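PDB 5DWD: esterase from Pelagibacterium halotolerans, which probably hydrolyses carboxylic ester bonds as a carboxylesterase of the alpha/beta-hydrolase superfamily. Local coordinates for residues B[48-53]-B[80-85]; B[90-95]-B[138-143]; B[102-107]-B[163-168]; B[106-111]-B[142-147]. One frame throughout, in Å; residues are numbered along the deposited sequence.

Contacts 2 and 4 are buried, whereas contacts 1 and 3 lie nearer the surface and line the glycol-ether pocket with Tyr50, Gly84, Asn85 and Arg104; Leu94 and Met143 reach it from the buried pair. Helix 140-149 serves contacts 2 and 4, and helix 101-126 serves contacts 3 and 4; Phe92 of contact 2 also packs against both helices. Contact 1 touches contact 2 through Glu90, which accepts a hydrogen bond from Gly83 N. Contact 1 combines a hydrogen bond from an asparagine amide with a sulfur-aromatic contact, and contact 2 places one buried glutamine amide against main-chain atoms. Contacts 3 and 4 rest on packing, with methyl groups set against a guanidinium face and a tyrosine ring respectively.

Contact 1 (B[48-53]-B[80-85]); sequences HGYGSD and HVCGGN
Asn85 ND2 donates a hydrogen bond of 2.9 Å to Gly51 O, bent to 140° at the hydrogen but lying in the carbonyl plane, on a lone pair. Asn85 OD1 accepts from Phe87 N, and these two bonds at opposite ends of the amide probably set its rotation; ND2 also bonds a glycerol molecule, probably from crystallisation. Beside this bond, the thiol of Cys82 lies over one face of the Tyr50 ring. Its SG stands 3.5 Å from the Tyr50 ring centroid and is shifted toward the hydroxyl end, 3.3 Å from Tyr50 CZ, a sulfur-aromatic contact. With CG anti to the backbone N (chi1 179°), Tyr50 stretches its ring outward across the sulfur. Cys82 SG also meets Gly51 CA at 3.6 Å and receives a weak hydrogen bond from Gly84 N, inside the type I turn from Cys82 to Asn85. Gly51, at a positive phi of 86°, belongs to the type II turn from Gly49 to Ser52. Ser52 N closes that turn on Gly49 O (3.0 Å), which also accepts from His48 ND1 (2.8 Å) on the opposite face of its plane. Tyr50, Gly84 and Asn85 line the glycol-ether pocket, and a His-Gly loop after a central strand, here strand 42-47, is the place where alpha/beta-hydrolases commonly build part of the oxyanion hole.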
# COMPACT_ATOMS: atom_id res chain seq x y z
N HIS B 48 -2.20 -16.08 -17.65
CA HIS B 48 -1.24 -16.83 -18.53
C HIS B 48 -0.41 -15.97 -19.48
O HIS B 48 -0.71 -14.77 -19.71
CB HIS B 48 -1.96 -17.94 -19.28
CG HIS B 48 -2.91 -17.44 -20.31
ND1 HIS B 48 -2.47 -16.91 -21.51
CD2 HIS B 48 -4.27 -17.31 -20.32
CE1 HIS B 48 -3.51 -16.56 -22.25
NE2 HIS B 48 -4.60 -16.73 -21.53
N GLY B 49 0.63 -16.59 -20.04
CA GLY B 49 1.49 -15.92 -21.00
C GLY B 49 1.00 -16.03 -22.42
O GLY B 49 0.01 -16.70 -22.75
N TYR B 50 1.76 -15.40 -23.33
CA TYR B 50 1.43 -15.41 -24.73
C TYR B 50 1.49 -16.80 -25.30
O TYR B 50 2.47 -17.52 -25.10
CB TYR B 50 2.45 -14.53 -25.47
CG TYR B 50 2.28 -14.43 -26.97
CD1 TYR B 50 1.40 -13.41 -27.53
CD2 TYR B 50 2.93 -15.23 -27.83
CE1 TYR B 50 1.24 -13.31 -28.92
CE2 TYR B 50 2.79 -15.10 -29.25
CZ TYR B 50 1.93 -14.16 -29.76
OH TYR B 50 1.79 -14.04 -31.16
N GLY B 51 0.38 -17.25 -25.87
CA GLY B 51 0.25 -18.54 -26.47
C GLY B 51 -0.15 -19.67 -25.53
O GLY B 51 -0.27 -20.81 -26.00
N SER B 52 -0.46 -19.29 -24.28
CA SER B 52 -0.89 -20.23 -23.24
C SER B 52 -2.37 -20.08 -23.04
O SER B 52 -3.04 -19.60 -23.95
CB SER B 52 -0.02 -20.00 -22.02
OG SER B 52 -0.37 -20.81 -20.92
N ASP B 53 -2.87 -20.54 -21.90
CA ASP B 53 -4.29 -20.50 -21.61
C ASP B 53 -4.51 -20.67 -20.12
O ASP B 53 -3.58 -20.94 -19.37
CB ASP B 53 -5.07 -21.53 -22.42
CG ASP B 53 -4.84 -22.94 -22.07
OD1 ASP B 53 -4.18 -23.35 -21.14
OD2 ASP B 53 -5.29 -23.82 -22.87
N HIS B 80 -8.13 -12.92 -26.86
CA HIS B 80 -7.91 -13.12 -28.28
C HIS B 80 -7.16 -14.41 -28.52
O HIS B 80 -6.25 -14.78 -27.76
CB HIS B 80 -6.99 -12.01 -28.72
CG HIS B 80 -7.45 -10.64 -28.35
ND1 HIS B 80 -8.53 -10.02 -28.95
CD2 HIS B 80 -6.97 -9.76 -27.43
CE1 HIS B 80 -8.70 -8.82 -28.42
NE2 HIS B 80 -7.77 -8.64 -27.50
N VAL B 81 -7.43 -15.09 -29.63
CA VAL B 81 -6.60 -16.20 -30.06
C VAL B 81 -5.20 -15.69 -30.32
O VAL B 81 -4.96 -14.60 -30.89
CB VAL B 81 -7.19 -16.87 -31.32
CG1 VAL B 81 -6.28 -17.92 -31.92
CG2 VAL B 81 -8.58 -17.45 -31.00
N CYS B 82 -4.23 -16.50 -29.93
CA CYS B 82 -2.84 -16.13 -30.10
C CYS B 82 -2.42 -16.18 -31.56
O CYS B 82 -2.59 -17.23 -32.22
CB CYS B 82 -1.95 -17.06 -29.30
SG CYS B 82 -0.18 -16.74 -29.50
N GLY B 83 -1.91 -15.07 -32.07
CA GLY B 83 -1.52 -15.04 -33.51
C GLY B 83 -0.48 -16.07 -33.94
O GLY B 83 -0.48 -16.49 -35.14
N GLY B 84 0.35 -16.51 -32.98
CA GLY B 84 1.42 -17.46 -33.20
C GLY B 84 1.07 -18.89 -32.83
O GLY B 84 1.79 -19.80 -33.21
N ASN B 85 -0.05 -19.10 -32.14
CA ASN B 85 -0.42 -20.42 -31.67
C ASN B 85 -1.92 -20.46 -31.61
O ASN B 85 -2.53 -20.04 -30.58
CB ASN B 85 0.18 -20.82 -30.28
CG ASN B 85 -0.41 -22.11 -29.76
OD1 ASN B 85 -0.90 -22.92 -30.54
ND2 ASN B 85 -0.37 -22.32 -28.44

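Contact 2 (B[90-95]-B[138-143]); sequences EWFPLD and FSQGAM
This is a buried polar contact in which the amide of Gln140, in the first turn of helix 140-149, is received by the main chain of Trp91 and Phe92 in the loop after strand 89-90. Trp91 N donates to Gln140 OE1 over 2.8 Å with an angle of 147° at the hydrogen, approaching from above the amide's carbonyl plane. From the other end, Gln140 NE2 makes a weak hydrogen bond of 3.1 Å to Phe92 O. The chain of Gln140 is drawn out straight, with CG anti to the backbone N (chi1 -170°), and this carries the amide across to the loop. Gln140 immediately follows Ser139, whose strained backbone and hydrogen bond to His222 are consistent with a nucleophile elbow and a Ser-His-Asp triad. Beneath the amide, the Phe92 ring presents a face to Gln140 NE2, which is 3.3 Å from Phe92 CE1, with ring and amide planes 39° apart. Gln140 CG makes an off-centre CH-pi contact with the same ring. A leucine in place of Gln140 would probably leave Trp91 N without its acceptor inside the fold and Phe92 O without its weak donor. Trp91 directs its indole NE1 to His48 O, passing Gly141 CA at 4.0 Å from NE1. Leu94 approaches the amide from the opposite direction, its CG 4.0 Å from Gln140 NE2.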
# COMPACT_ATOMS: atom_id res chain seq x y z
N GLU B 90 -3.81 -14.79 -26.43
CA GLU B 90 -2.93 -13.66 -26.18
C GLU B 90 -3.67 -12.53 -25.53
O GLU B 90 -4.89 -12.34 -25.84
CB GLU B 90 -2.24 -13.17 -27.49
CG GLU B 90 -3.25 -12.65 -28.53
CD GLU B 90 -2.69 -12.30 -29.89
OE1 GLU B 90 -1.71 -12.95 -30.31
OE2 GLU B 90 -3.29 -11.35 -30.54
N TRP B 91 -3.03 -11.81 -24.61
CA TRP B 91 -3.61 -10.61 -24.06
C TRP B 91 -3.59 -9.52 -25.13
O TRP B 91 -4.45 -8.63 -25.17
CB TRP B 91 -2.88 -10.17 -22.75
CG TRP B 91 -3.04 -11.15 -21.69
CD1 TRP B 91 -2.16 -12.17 -21.34
CD2 TRP B 91 -4.21 -11.32 -20.88
NE1 TRP B 91 -2.77 -12.93 -20.38
CE2 TRP B 91 -4.00 -12.46 -20.09
CE3 TRP B 91 -5.43 -10.63 -20.78
CZ2 TRP B 91 -4.96 -12.93 -19.19
CZ3 TRP B 91 -6.39 -11.10 -19.87
CH2 TRP B 91 -6.14 -12.23 -19.09
N PHE B 92 -2.56 -9.56 -25.95
CA PHE B 92 -2.36 -8.59 -27.04
C PHE B 92 -1.38 -9.18 -28.02
O PHE B 92 -0.61 -10.09 -27.66
CB PHE B 92 -1.92 -7.20 -26.56
CG PHE B 92 -0.70 -7.21 -25.64
CD1 PHE B 92 0.60 -7.21 -26.15
CD2 PHE B 92 -0.84 -7.15 -24.25
CE1 PHE B 92 1.72 -7.18 -25.33
CE2 PHE B 92 0.27 -7.11 -23.43
CZ PHE B 92 1.54 -7.09 -23.99
N PRO B 93 -1.41 -8.70 -29.29
CA PRO B 93 -0.57 -9.30 -30.33
C PRO B 93 0.86 -8.85 -30.24
O PRO B 93 1.18 -7.79 -29.65
CB PRO B 93 -1.22 -8.82 -31.66
CG PRO B 93 -2.01 -7.66 -31.28
CD PRO B 93 -2.45 -7.79 -29.86
N LEU B 94 1.73 -9.75 -30.73
CA LEU B 94 3.13 -9.50 -30.80
C LEU B 94 3.63 -9.77 -32.20
O LEU B 94 3.14 -10.69 -32.88
CB LEU B 94 3.89 -10.41 -29.86
CG LEU B 94 3.70 -10.13 -28.34
CD1 LEU B 94 4.44 -11.23 -27.55
CD2 LEU B 94 4.11 -8.74 -27.95
N ASP B 95 4.64 -9.01 -32.59
CA ASP B 95 5.42 -9.37 -33.83
C ASP B 95 6.77 -9.88 -33.38
O ASP B 95 7.62 -9.11 -32.96
CB ASP B 95 5.53 -8.15 -34.73
CG ASP B 95 6.24 -8.46 -36.03
OD1 ASP B 95 6.87 -9.59 -36.20
OD2 ASP B 95 6.15 -7.54 -36.91
N PHE B 138 2.24 -14.70 -15.40
CA PHE B 138 3.48 -15.17 -16.00
C PHE B 138 3.67 -14.52 -17.36
O PHE B 138 2.75 -14.52 -18.19
CB PHE B 138 3.46 -16.69 -16.19
CG PHE B 138 4.68 -17.24 -16.90
CD1 PHE B 138 5.91 -17.23 -16.30
CD2 PHE B 138 4.60 -17.77 -18.16
CE1 PHE B 138 7.04 -17.69 -16.95
CE2 PHE B 138 5.73 -18.29 -18.81
CZ PHE B 138 6.96 -18.21 -18.22
N SER B 139 4.89 -13.98 -17.57
CA SER B 139 5.30 -13.44 -18.88
C SER B 139 4.36 -12.30 -19.32
O SER B 139 4.22 -11.33 -18.58
CB SER B 139 5.41 -14.60 -19.84
OG SER B 139 6.18 -14.16 -21.01
N GLN B 140 3.69 -12.46 -20.47
CA GLN B 140 2.74 -11.41 -20.88
C GLN B 140 1.65 -11.18 -19.79
O GLN B 140 1.22 -10.09 -19.55
CB GLN B 140 2.04 -11.81 -22.22
CG GLN B 140 1.25 -10.61 -22.78
CD GLN B 140 0.67 -10.93 -24.17
OE1 GLN B 140 -0.23 -11.75 -24.29
NE2 GLN B 140 1.32 -10.45 -25.20
N GLY B 141 1.26 -12.27 -19.09
CA GLY B 141 0.33 -12.12 -17.99
C GLY B 141 0.86 -11.35 -16.84
O GLY B 141 0.11 -10.71 -16.11
N ALA B 142 2.18 -11.49 -16.57
CA ALA B 142 2.83 -10.70 -15.55
C ALA B 142 2.84 -9.22 -15.91
O ALA B 142 2.67 -8.34 -15.07
CB ALA B 142 4.25 -11.24 -15.30
N MET B 143 3.06 -8.94 -17.19
CA MET B 143 3.07 -7.56 -17.69
C MET B 143 1.68 -6.97 -17.45
O MET B 143 1.58 -5.82 -16.97
CB MET B 143 3.45 -7.55 -19.14
CG MET B 143 4.90 -7.93 -19.41
SD MET B 143 5.19 -8.06 -21.20
CE MET B 143 6.53 -9.23 -21.20

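Contact 3 (B[102-107]-B[163-168]); sequences LARLAG and SGLIVA
Arg104, on helix 101-126, runs across the loop 163-168 and meets it at both ends of its side chain. At the base, Arg104 CB rests against both methyls of Val167, 4.0 Å from CG2 and 4.1 Å from CG1. A chi1 of -71° sets CG opposite the carbonyl carbon, and the chain then runs extended from CG to NE and brings the guanidinium up to Leu165, which it crosses at about a right angle. There Leu165 CD2 sits over one face of the planar group, 3.5 Å from Arg104 NH1 and 3.9 Å from Arg104 CZ. At the tip, Arg104 NH2 hydrogen-bonds the bound glycol ether, probably from the crystallisation liquor, and also lies close to Arg100 NH1. Phe92 and Met143 flank the arginine as well. One residue along the helix, the packing continues without charge: Leu105 CD2 touches Ala168 CB at 3.6 Å and Val167 CG1 at 4.1 Å. Val167 CG1 also presses on the backbone of the helix, 3.4 Å from Arg104 O, and thus fits between the two neighbouring side chains. Helix 101-126 is in this way packed on the loop leading from strand 158-162 to helix 169-175. The loop offers Arg104 carbon alone, over a face that makes few polar demands, and this leaves the polar work of the group to bonds such as that of NH2 to the glycol ether.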
# COMPACT_ATOMS: atom_id res chain seq x y z
N LEU B 102 6.91 -1.47 -29.07
CA LEU B 102 5.73 -0.82 -29.59
C LEU B 102 4.49 -1.68 -29.37
O LEU B 102 3.43 -1.18 -28.92
CB LEU B 102 5.91 -0.54 -31.08
CG LEU B 102 4.97 0.44 -31.70
CD1 LEU B 102 5.03 1.84 -31.04
CD2 LEU B 102 5.37 0.56 -33.17
N ALA B 103 4.61 -2.98 -29.69
CA ALA B 103 3.52 -3.93 -29.58
C ALA B 103 3.03 -4.02 -28.10
O ALA B 103 1.84 -4.06 -27.82
CB ALA B 103 3.93 -5.31 -30.06
N ARG B 104 3.96 -4.00 -27.17
CA ARG B 104 3.57 -4.02 -25.72
C ARG B 104 2.85 -2.74 -25.28
O ARG B 104 1.85 -2.78 -24.53
CB ARG B 104 4.79 -4.22 -24.86
CG ARG B 104 5.37 -5.62 -24.94
CD ARG B 104 6.75 -5.62 -24.35
NE ARG B 104 7.36 -6.93 -24.36
CZ ARG B 104 8.68 -7.16 -24.12
NH1 ARG B 104 9.51 -6.18 -23.89
NH2 ARG B 104 9.16 -8.40 -24.11
N LEU B 105 3.39 -1.59 -25.74
CA LEU B 105 2.78 -0.34 -25.39
C LEU B 105 1.34 -0.23 -25.86
O LEU B 105 0.46 0.04 -25.04
CB LEU B 105 3.58 0.84 -25.94
CG LEU B 105 4.99 1.08 -25.41
CD1 LEU B 105 5.71 2.15 -26.22
CD2 LEU B 105 4.97 1.55 -23.97
N ALA B 106 1.08 -0.52 -27.13
CA ALA B 106 -0.29 -0.44 -27.66
C ALA B 106 -1.16 -1.53 -27.07
O ALA B 106 -2.33 -1.36 -26.75
CB ALA B 106 -0.28 -0.57 -29.17
N GLY B 107 -0.56 -2.70 -27.00
CA GLY B 107 -1.25 -3.87 -26.54
C GLY B 107 -1.71 -3.82 -25.10
O GLY B 107 -2.84 -4.21 -24.82
N SER B 163 8.46 -13.37 -14.35
CA SER B 163 9.08 -13.22 -15.69
C SER B 163 8.45 -12.19 -16.62
O SER B 163 8.31 -12.43 -17.79
CB SER B 163 9.19 -14.57 -16.40
OG SER B 163 9.72 -15.58 -15.47
N GLY B 164 8.16 -11.02 -16.03
CA GLY B 164 7.55 -9.91 -16.65
C GLY B 164 8.44 -8.69 -16.63
O GLY B 164 9.66 -8.78 -16.57
N LEU B 165 7.81 -7.52 -16.77
CA LEU B 165 8.47 -6.22 -16.78
C LEU B 165 7.34 -5.18 -16.69
O LEU B 165 6.20 -5.52 -16.79
CB LEU B 165 9.33 -6.05 -18.05
CG LEU B 165 8.69 -6.37 -19.39
CD1 LEU B 165 7.71 -5.30 -19.88
CD2 LEU B 165 9.77 -6.57 -20.45
N ILE B 166 7.74 -3.90 -16.57
CA ILE B 166 6.84 -2.76 -16.57
C ILE B 166 6.71 -2.27 -17.98
O ILE B 166 7.73 -1.82 -18.57
CB ILE B 166 7.27 -1.64 -15.66
CG1 ILE B 166 7.29 -2.07 -14.23
CG2 ILE B 166 6.28 -0.50 -15.75
CD1 ILE B 166 8.02 -1.10 -13.29
N VAL B 167 5.51 -2.38 -18.56
CA VAL B 167 5.23 -1.79 -19.87
C VAL B 167 4.90 -0.29 -19.59
O VAL B 167 4.05 0.03 -18.77
CB VAL B 167 4.01 -2.45 -20.57
CG1 VAL B 167 3.59 -1.70 -21.86
CG2 VAL B 167 4.34 -3.90 -20.91
N ALA B 168 5.59 0.59 -20.29
CA ALA B 168 5.30 2.05 -20.21
C ALA B 168 5.56 2.67 -18.80
O ALA B 168 4.69 3.21 -18.19
CB ALA B 168 3.85 2.31 -20.66

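Contact 4 (B[106-111]-B[142-147]); sequences AGAETA and AMMALY
CH-pi packing forms the middle of this helix-helix contact: Ala108 CB stands over the centre of the Tyr147 ring, 3.8 Å from its centroid and 11° off the normal. A chi1 of -168° turns the Tyr147 ring away from its own backbone N and across toward helix 101-126, where it lays that face on the alanine methyl. Replacing Tyr147 by an alanine would probably leave the methyl of Ala108 without its aromatic cover and open a gap between the two helices.

Apolar contacts extend the interface along helix 101-126. The side chain of Met144 is bent at chi2 and chi3, which brings Met144 SD within 3.9 Å of Ala108 CA and Met144 CE within 3.6 Å of Ala111 CB. The axes of the two segments stay 10.4 Å apart at closest approach, crossing at -61°, and Met144 and Tyr147 span that distance to the small Ala108 and Ala111.

The polar contact is looser: Glu109 OE1 lies 3.6 Å from Tyr147 OH, but its salt bridge is to Lys171, while Arg151 makes a cation-pi contact with the Tyr147 ring.

Helix 140-149 is thereby sandwiched: Ala145 and Leu146 touch Ile159 of strand 158-162 in the central sheet, and Met144 and Tyr147 meet helix 101-126, with Trp91 and Phe92 packed beside Met144 and Val167 beside Tyr147.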
# COMPACT_ATOMS: atom_id res chain seq x y z
N ALA B 106 1.08 -0.52 -27.13
CA ALA B 106 -0.29 -0.44 -27.66
C ALA B 106 -1.16 -1.53 -27.07
O ALA B 106 -2.33 -1.36 -26.75
CB ALA B 106 -0.28 -0.57 -29.17
N GLY B 107 -0.56 -2.70 -27.00
CA GLY B 107 -1.25 -3.87 -26.54
C GLY B 107 -1.71 -3.82 -25.10
O GLY B 107 -2.84 -4.21 -24.82
N ALA B 108 -0.84 -3.44 -24.17
CA ALA B 108 -1.28 -3.32 -22.78
C ALA B 108 -2.41 -2.31 -22.63
O ALA B 108 -3.36 -2.53 -21.91
CB ALA B 108 -0.12 -2.98 -21.90
N GLU B 109 -2.33 -1.21 -23.37
CA GLU B 109 -3.39 -0.22 -23.30
C GLU B 109 -4.73 -0.70 -23.84
O GLU B 109 -5.77 -0.38 -23.30
CB GLU B 109 -2.97 1.05 -23.98
CG GLU B 109 -3.85 2.17 -23.49
CD GLU B 109 -3.20 3.49 -23.70
OE1 GLU B 109 -2.34 3.85 -22.87
OE2 GLU B 109 -3.58 4.14 -24.69
N THR B 110 -4.72 -1.51 -24.88
CA THR B 110 -5.95 -2.13 -25.38
C THR B 110 -6.49 -3.26 -24.49
O THR B 110 -7.68 -3.46 -24.32
CB THR B 110 -5.72 -2.69 -26.78
OG1 THR B 110 -4.65 -3.63 -26.71
CG2 THR B 110 -5.26 -1.66 -27.72
N ALA B 111 -5.59 -4.03 -23.87
CA ALA B 111 -5.97 -5.14 -23.02
C ALA B 111 -6.44 -4.72 -21.63
O ALA B 111 -7.28 -5.40 -21.00
CB ALA B 111 -4.73 -6.10 -22.85
N ALA B 142 2.18 -11.49 -16.57
CA ALA B 142 2.83 -10.70 -15.55
C ALA B 142 2.84 -9.22 -15.91
O ALA B 142 2.67 -8.34 -15.07
CB ALA B 142 4.25 -11.24 -15.30
N MET B 143 3.06 -8.94 -17.19
CA MET B 143 3.07 -7.56 -17.69
C MET B 143 1.68 -6.97 -17.45
O MET B 143 1.58 -5.82 -16.97
CB MET B 143 3.45 -7.55 -19.14
CG MET B 143 4.90 -7.93 -19.41
SD MET B 143 5.19 -8.06 -21.20
CE MET B 143 6.53 -9.23 -21.20
N MET B 144 0.65 -7.75 -17.73
CA MET B 144 -0.70 -7.29 -17.49
C MET B 144 -1.05 -7.16 -16.03
O MET B 144 -1.77 -6.26 -15.65
CB MET B 144 -1.73 -8.13 -18.24
CG MET B 144 -1.78 -8.00 -19.76
SD MET B 144 -1.79 -6.33 -20.34
CE MET B 144 -3.32 -5.74 -19.57
N ALA B 145 -0.53 -8.08 -15.18
CA ALA B 145 -0.80 -8.02 -13.77
C ALA B 145 -0.30 -6.71 -13.17
O ALA B 145 -1.00 -6.04 -12.40
CB ALA B 145 -0.24 -9.21 -13.02
N LEU B 146 0.91 -6.28 -13.57
CA LEU B 146 1.44 -5.05 -13.17
C LEU B 146 0.69 -3.84 -13.76
O LEU B 146 0.44 -2.86 -13.05
CB LEU B 146 2.94 -4.99 -13.50
CG LEU B 146 3.82 -5.95 -12.65
CD1 LEU B 146 5.21 -6.04 -13.29
CD2 LEU B 146 3.95 -5.51 -11.21
N TYR B 147 0.38 -3.89 -15.04
CA TYR B 147 -0.17 -2.74 -15.78
C TYR B 147 -1.57 -2.42 -15.27
O TYR B 147 -1.84 -1.31 -14.84
CB TYR B 147 -0.21 -3.08 -17.26
CG TYR B 147 -0.48 -1.87 -18.15
CD1 TYR B 147 -1.76 -1.41 -18.37
CD2 TYR B 147 0.62 -1.15 -18.68
CE1 TYR B 147 -1.98 -0.28 -19.19
CE2 TYR B 147 0.39 -0.05 -19.46
CZ TYR B 147 -0.89 0.37 -19.70
OH TYR B 147 -1.02 1.48 -20.55